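Local coordinates for protein TqaA (Penicillium aethiopicum, PDB 5DLK) that forms the C-terminal condensation-like domain of a fungal nonribosomal peptide synthetase and probably releases the peptide by macrocyclization, at residues His68-Thr73 against Ile174-Ser179; Ser191-Ile196 against Leu399-Ser404. All coordinates share one frame; numbering follows the deposited sequence.

Contact 1: His68-Thr73 against Ile174-Ser179; sequences HSYNWT and IQISHS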
loop_
_atom_site.group_PDB
_atom_site.type_symbol
_atom_site.label_atom_id
_atom_site.label_comp_id
_atom_site.label_asym_id
_atom_site.label_seq_id
_atom_site.Cartn_x
_atom_site.Cartn_y
_atom_site.Cartn_z
ATOM N N HIS A 68 9.808 4.649 -1.991
ATOM C CA HIS A 68 10.654 3.986 -1.006
ATOM C C HIS A 68 12.005 3.630 -1.589
ATOM O O HIS A 68 12.119 3.344 -2.780
ATOM C CB HIS A 68 10.012 2.696 -0.505
ATOM C CG HIS A 68 8.926 2.916 0.505
ATOM N ND1 HIS A 68 7.747 3.559 0.200
ATOM C CD2 HIS A 68 8.853 2.587 1.815
ATOM C CE1 HIS A 68 6.990 3.620 1.286
ATOM N NE2 HIS A 68 7.633 3.024 2.276
ATOM N N SER A 69 13.012 3.643 -0.724
ATOM C CA SER A 69 14.302 3.025 -1.015
ATOM C C SER A 69 14.490 1.907 -0.009
ATOM O O SER A 69 14.654 2.169 1.187
ATOM C CB SER A 69 15.443 4.041 -0.904
ATOM O OG SER A 69 16.684 3.418 -1.221
ATOM N N TYR A 70 14.466 0.664 -0.483
ATOM C CA TYR A 70 14.691 -0.478 0.386
ATOM C C TYR A 70 16.185 -0.819 0.360
ATOM O O TYR A 70 16.726 -1.153 -0.689
ATOM C CB TYR A 70 13.847 -1.669 -0.048
ATOM C CG TYR A 70 12.375 -1.467 0.250
ATOM C CD1 TYR A 70 11.935 -1.365 1.563
ATOM C CD2 TYR A 70 11.436 -1.371 -0.771
ATOM C CE1 TYR A 70 10.596 -1.170 1.855
ATOM C CE2 TYR A 70 10.082 -1.181 -0.486
ATOM C CZ TYR A 70 9.678 -1.081 0.835
ATOM O OH TYR A 70 8.341 -0.901 1.159
ATOM N N ASN A 71 16.816 -0.733 1.524
ATOM C CA ASN A 71 18.281 -0.694 1.614
ATOM C C ASN A 71 18.846 -1.914 2.319
ATOM O O ASN A 71 18.459 -2.225 3.442
ATOM C CB ASN A 71 18.727 0.555 2.356
ATOM C CG ASN A 71 18.145 1.809 1.769
ATOM O OD1 ASN A 71 17.879 1.877 0.568
ATOM N ND2 ASN A 71 17.932 2.817 2.614
ATOM N N TRP A 72 19.780 -2.591 1.663
ATOM C CA TRP A 72 20.371 -3.793 2.218
ATOM C C TRP A 72 21.868 -3.604 2.419
ATOM O O TRP A 72 22.600 -3.483 1.447
ATOM C CB TRP A 72 20.115 -4.972 1.298
ATOM C CG TRP A 72 18.651 -5.271 1.142
ATOM C CD1 TRP A 72 17.844 -4.926 0.093
ATOM C CD2 TRP A 72 17.826 -5.944 2.088
ATOM N NE1 TRP A 72 16.558 -5.367 0.325
ATOM C CE2 TRP A 72 16.523 -5.994 1.546
ATOM C CE3 TRP A 72 18.061 -6.520 3.343
ATOM C CZ2 TRP A 72 15.467 -6.610 2.209
ATOM C CZ3 TRP A 72 17.004 -7.124 4.003
ATOM C CH2 TRP A 72 15.723 -7.159 3.435
ATOM N N THR A 73 22.310 -3.578 3.670
ATOM C CA THR A 73 23.736 -3.451 3.964
ATOM C C THR A 73 24.321 -4.852 4.067
ATOM O O THR A 73 23.936 -5.630 4.938
ATOM C CB THR A 73 23.996 -2.673 5.263
ATOM O OG1 THR A 73 23.364 -1.392 5.192
ATOM C CG2 THR A 73 25.501 -2.471 5.485
ATOM N N ILE A 174 16.926 -0.581 -3.610
ATOM C CA ILE A 174 15.887 -0.799 -4.591
ATOM C C ILE A 174 14.879 0.325 -4.415
ATOM O O ILE A 174 14.270 0.424 -3.356
ATOM C CB ILE A 174 15.214 -2.176 -4.382
ATOM C CG1 ILE A 174 16.286 -3.244 -4.114
ATOM C CG2 ILE A 174 14.295 -2.528 -5.545
ATOM C CD1 ILE A 174 15.742 -4.605 -3.684
ATOM N N GLN A 175 14.740 1.189 -5.415
ATOM C CA GLN A 175 13.763 2.271 -5.346
ATOM C C GLN A 175 12.479 1.805 -6.010
ATOM O O GLN A 175 12.512 1.011 -6.943
ATOM C CB GLN A 175 14.296 3.546 -5.996
ATOM C CG GLN A 175 15.420 4.174 -5.189
ATOM C CD GLN A 175 15.919 5.466 -5.779
ATOM O OE1 GLN A 175 15.407 5.945 -6.794
ATOM N NE2 GLN A 175 16.934 6.043 -5.146
ATOM N N ILE A 176 11.342 2.272 -5.503
ATOM C CA ILE A 176 10.071 1.746 -5.980
ATOM C C ILE A 176 8.924 2.656 -5.514
ATOM O O ILE A 176 8.948 3.208 -4.409
ATOM C CB ILE A 176 9.865 0.269 -5.501
ATOM C CG1 ILE A 176 8.591 -0.352 -6.096
ATOM C CG2 ILE A 176 9.914 0.158 -3.977
ATOM C CD1 ILE A 176 8.478 -1.865 -5.854
ATOM N N SER A 177 7.930 2.811 -6.382
ATOM C CA SER A 177 6.703 3.539 -6.068
ATOM C C SER A 177 5.705 2.588 -5.394
ATOM O O SER A 177 5.616 1.420 -5.757
ATOM C CB SER A 177 6.105 4.134 -7.355
ATOM O OG SER A 177 4.773 4.578 -7.140
ATOM N N HIS A 178 4.935 3.074 -4.419
ATOM C CA HIS A 178 3.962 2.215 -3.740
ATOM C C HIS A 178 2.837 1.782 -4.710
ATOM O O HIS A 178 2.067 0.872 -4.414
ATOM C CB HIS A 178 3.413 2.951 -2.494
ATOM C CG HIS A 178 2.916 2.058 -1.398
ATOM N ND1 HIS A 178 2.371 0.801 -1.624
ATOM C CD2 HIS A 178 2.868 2.233 -0.057
ATOM C CE1 HIS A 178 2.017 0.260 -0.480
ATOM N NE2 HIS A 178 2.295 1.115 0.496
ATOM N N SER A 179 2.782 2.387 -5.895
ATOM C CA SER A 179 1.891 1.876 -6.940
ATOM C C SER A 179 2.326 0.489 -7.408
ATOM O O SER A 179 1.600 -0.168 -8.157
ATOM C CB SER A 179 1.844 2.824 -8.142
ATOM O OG SER A 179 3.134 2.960 -8.749
HETATM O O HOH W 1 6.927 3.127 -2.358
HETATM O O HOH W 2 18.332 4.605 -3.045
#
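His68 pairs with Ile176 and Tyr70 with Ile174 on neighbouring antiparallel strands. Four backbone hydrogen bonds join the two hydrogen-bonded pairs. His68 N gives a nearly straight bond to Ile176 O (2.9 Å, 169°). The return bond, Ile176 N to His68 O, is more bent (3.0 Å, 141°). Tyr70 and Ile174 exchange a similar pair. Between them, Ser69 and Gln175 form a non-hydrogen-bonded pair. There His68 O receives a CA-H contact from Gln175 CA at 3.2 Å.

The apolar contacts lie on the face bearing His68, Tyr70, Ile174 and Ile176. Ile176 CG2 packs against Tyr70 CE2 at 3.7 Å, approaching the ring obliquely. Its CG1 is anti to the backbone N (chi1 -175°), which leaves CG2 as the branch that meets the tyrosine. His68 CB lies over one face of the same ring, toward its rim. Ile174 CD1 reaches the edge of the Trp72 indole, 4.2 Å from NE1.

Two waters extend the polar network. One links His68 ND1 (2.7 Å) to Ile176 O. That oxygen therefore takes bonds from a backbone N-H and a water. On the other face, a second water donates to Ser69 OG and accepts from Gln175 NE2, which also bonds Asp144. Ser69 OG donates to a lone pair of Asn71 OD1 at 2.6 Å.

Beyond Ile176 the chain enters Ser177-Gly183, which matches the HHxxxDG motif of condensation domains except for a serine in place of its first histidine, as in fungal terminal condensation-like domains. Gly183 contacts phosphopantetheine in another structure of this protein. Strand 67-75 lies between strands 169-177 and 407-415. Phe190 of helix 186-197 meets the Tyr70 and Trp72 rings edge-to-face; Trp140 and Met133 of helix 132-144 pack on the opposite face.

Contact 2: Ser191-Ile196 against Leu399-Ser404; sequences SDFAAI and LPLRGS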
loop_
_atom_site.group_PDB
_atom_site.type_symbol
_atom_site.label_atom_id
_atom_site.label_comp_id
_atom_site.label_asym_id
_atom_site.label_seq_id
_atom_site.Cartn_x
_atom_site.Cartn_y
_atom_site.Cartn_z
ATOM N N SER A 191 12.314 -12.202 -1.158
ATOM C CA SER A 191 12.592 -13.643 -1.166
ATOM C C SER A 191 12.900 -14.156 -2.584
ATOM O O SER A 191 13.757 -15.024 -2.748
ATOM C CB SER A 191 11.435 -14.432 -0.535
ATOM O OG SER A 191 10.254 -14.360 -1.310
ATOM N N ASP A 192 12.236 -13.605 -3.602
ATOM C CA ASP A 192 12.588 -13.882 -4.992
ATOM C C ASP A 192 14.006 -13.405 -5.320
ATOM O O ASP A 192 14.753 -14.111 -5.998
ATOM C CB ASP A 192 11.598 -13.234 -5.958
ATOM C CG ASP A 192 10.283 -14.002 -6.057
ATOM O OD1 ASP A 192 10.049 -14.905 -5.216
ATOM O OD2 ASP A 192 9.487 -13.695 -6.974
ATOM N N PHE A 193 14.372 -12.211 -4.857
ATOM C CA PHE A 193 15.729 -11.700 -5.084
ATOM C C PHE A 193 16.762 -12.676 -4.515
ATOM O O PHE A 193 17.682 -13.102 -5.215
ATOM C CB PHE A 193 15.924 -10.310 -4.452
ATOM C CG PHE A 193 17.242 -9.661 -4.809
ATOM C CD1 PHE A 193 18.413 -10.019 -4.148
ATOM C CD2 PHE A 193 17.305 -8.675 -5.783
ATOM C CE1 PHE A 193 19.623 -9.426 -4.472
ATOM C CE2 PHE A 193 18.514 -8.071 -6.107
ATOM C CZ PHE A 193 19.673 -8.450 -5.448
ATOM N N ALA A 194 16.593 -13.035 -3.251
ATOM C CA ALA A 194 17.524 -13.934 -2.585
ATOM C C ALA A 194 17.596 -15.279 -3.304
ATOM O O ALA A 194 18.688 -15.805 -3.532
ATOM C CB ALA A 194 17.132 -14.122 -1.147
ATOM N N ALA A 195 16.440 -15.818 -3.676
ATOM C CA ALA A 195 16.376 -17.102 -4.365
ATOM C C ALA A 195 17.100 -17.065 -5.709
ATOM O O ALA A 195 17.774 -18.028 -6.083
ATOM C CB ALA A 195 14.914 -17.535 -4.558
ATOM N N ILE A 196 16.973 -15.954 -6.430
ATOM C CA ILE A 196 17.623 -15.824 -7.727
ATOM C C ILE A 196 19.135 -15.726 -7.543
ATOM O O ILE A 196 19.898 -16.388 -8.254
ATOM C CB ILE A 196 17.113 -14.607 -8.505
ATOM C CG1 ILE A 196 15.663 -14.834 -8.942
ATOM C CG2 ILE A 196 18.003 -14.329 -9.717
ATOM C CD1 ILE A 196 14.993 -13.590 -9.490
ATOM N N LEU A 399 16.898 -10.699 3.656
ATOM C CA LEU A 399 17.420 -11.029 2.337
ATOM C C LEU A 399 18.513 -12.061 2.548
ATOM O O LEU A 399 19.689 -11.712 2.645
ATOM C CB LEU A 399 17.968 -9.785 1.631
ATOM C CG LEU A 399 18.225 -9.850 0.128
ATOM C CD1 LEU A 399 16.913 -9.742 -0.628
ATOM C CD2 LEU A 399 19.194 -8.762 -0.304
ATOM N N PRO A 400 18.119 -13.336 2.662
ATOM C CA PRO A 400 19.031 -14.409 3.069
ATOM C C PRO A 400 20.000 -14.841 1.961
ATOM O O PRO A 400 19.907 -15.965 1.457
ATOM C CB PRO A 400 18.072 -15.547 3.442
ATOM C CG PRO A 400 16.872 -15.317 2.571
ATOM C CD PRO A 400 16.743 -13.822 2.449
ATOM N N LEU A 401 20.923 -13.957 1.591
ATOM C CA LEU A 401 21.930 -14.286 0.579
ATOM C C LEU A 401 22.888 -15.366 1.100
ATOM O O LEU A 401 23.367 -15.285 2.231
ATOM C CB LEU A 401 22.713 -13.033 0.166
ATOM C CG LEU A 401 21.884 -11.844 -0.333
ATOM C CD1 LEU A 401 22.775 -10.734 -0.893
ATOM C CD2 LEU A 401 20.862 -12.303 -1.366
ATOM N N ARG A 402 23.153 -16.374 0.271
ATOM C CA ARG A 402 24.018 -17.494 0.652
ATOM C C ARG A 402 25.496 -17.088 0.622
ATOM O O ARG A 402 25.935 -16.392 -0.290
ATOM C CB ARG A 402 23.769 -18.690 -0.280
ATOM C CG ARG A 402 24.344 -20.039 0.170
ATOM C CD ARG A 402 24.589 -20.099 1.678
ATOM N NE ARG A 402 25.608 -21.085 2.035
ATOM C CZ ARG A 402 26.195 -21.167 3.228
ATOM N NH1 ARG A 402 25.880 -20.312 4.196
ATOM N NH2 ARG A 402 27.112 -22.101 3.451
ATOM N N GLY A 403 26.245 -17.523 1.631
ATOM C CA GLY A 403 27.672 -17.270 1.717
ATOM C C GLY A 403 28.201 -17.598 3.103
ATOM O O GLY A 403 27.478 -17.458 4.086
ATOM N N SER A 404 29.459 -18.029 3.186
ATOM C CA SER A 404 30.059 -18.418 4.466
ATOM C C SER A 404 30.123 -17.240 5.430
ATOM O O SER A 404 29.699 -17.339 6.584
ATOM C CB SER A 404 31.462 -19.001 4.254
ATOM O OG SER A 404 32.155 -18.312 3.225
#
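Ala194 and Phe193, on one side of a helical turn, meet three consecutive loop residues, Leu399, Pro400 and Leu401. The contact between the two segments is apolar and mostly buried.

The aliphatic contacts centre on Ala194. Its CB rests on the proline ring, 3.6 Å from Pro400 CD and 3.9 Å from Pro400 CG. Leu401 brings its CD2 methyl alongside the helix backbone, 3.9 Å from Ala194 CA. The small alanine side chain lets the loop come this near: the CA atoms of Ala194 and Leu401 are 5.4 Å apart.

Phe193 makes the aromatic contacts. Leu399 CD1 lies 3.8 Å from Phe193 CD1, oblique to the ring, and also touches Phe193 CB. Leu399 CD2 comes near the same ring carbon, at 4.1 Å. Leu401 CD2 is a looser neighbour at the ring edge, near its plane, 4.4 Å from Phe193 CD1. With CG of Phe193 anti to the backbone N (chi1 -172°), the ring is carried to the leucine methyls. Thr87 of helix 81-94 also touches this phenylalanine.

A backbone hydrogen bond shapes the loop. Leu401 N bonds Leu399 O at 2.8 Å, closing an inverse gamma turn centred on Pro400. Side-chain bonds come from Asn198, just beyond the helical segment: its ND2 bonds Pro400 O and its OD1 bonds Arg402 N. One side chain thereby ties the turn to the end of helix 186-197.

The loop runs from strand 386-390 of one sheet to strand 407-415 of another. Such a passage between the two halves is characteristic of the condensation-domain fold. Here an inverse gamma turn on that passage packs against a helix of the N-terminal half.

From the N terminus, strand 67-75 comes first. Contact 1 closes a loop of 100 residues when strand 169-177 returns beside it. Helix 186-197 follows directly and opens contact 2. That contact closes only after 202 more residues, once the chain has built much of the second half of the domain and come back. The two loops are therefore in series; they neither nest nor cross. Their centres lie about 17 Å apart, yet they touch: Trp72 CZ3 packs 3.6 Å from Leu399 N. Together they join the five-stranded sheet, the helix on its face and the loop leading into one of its two edge strands, 407-415.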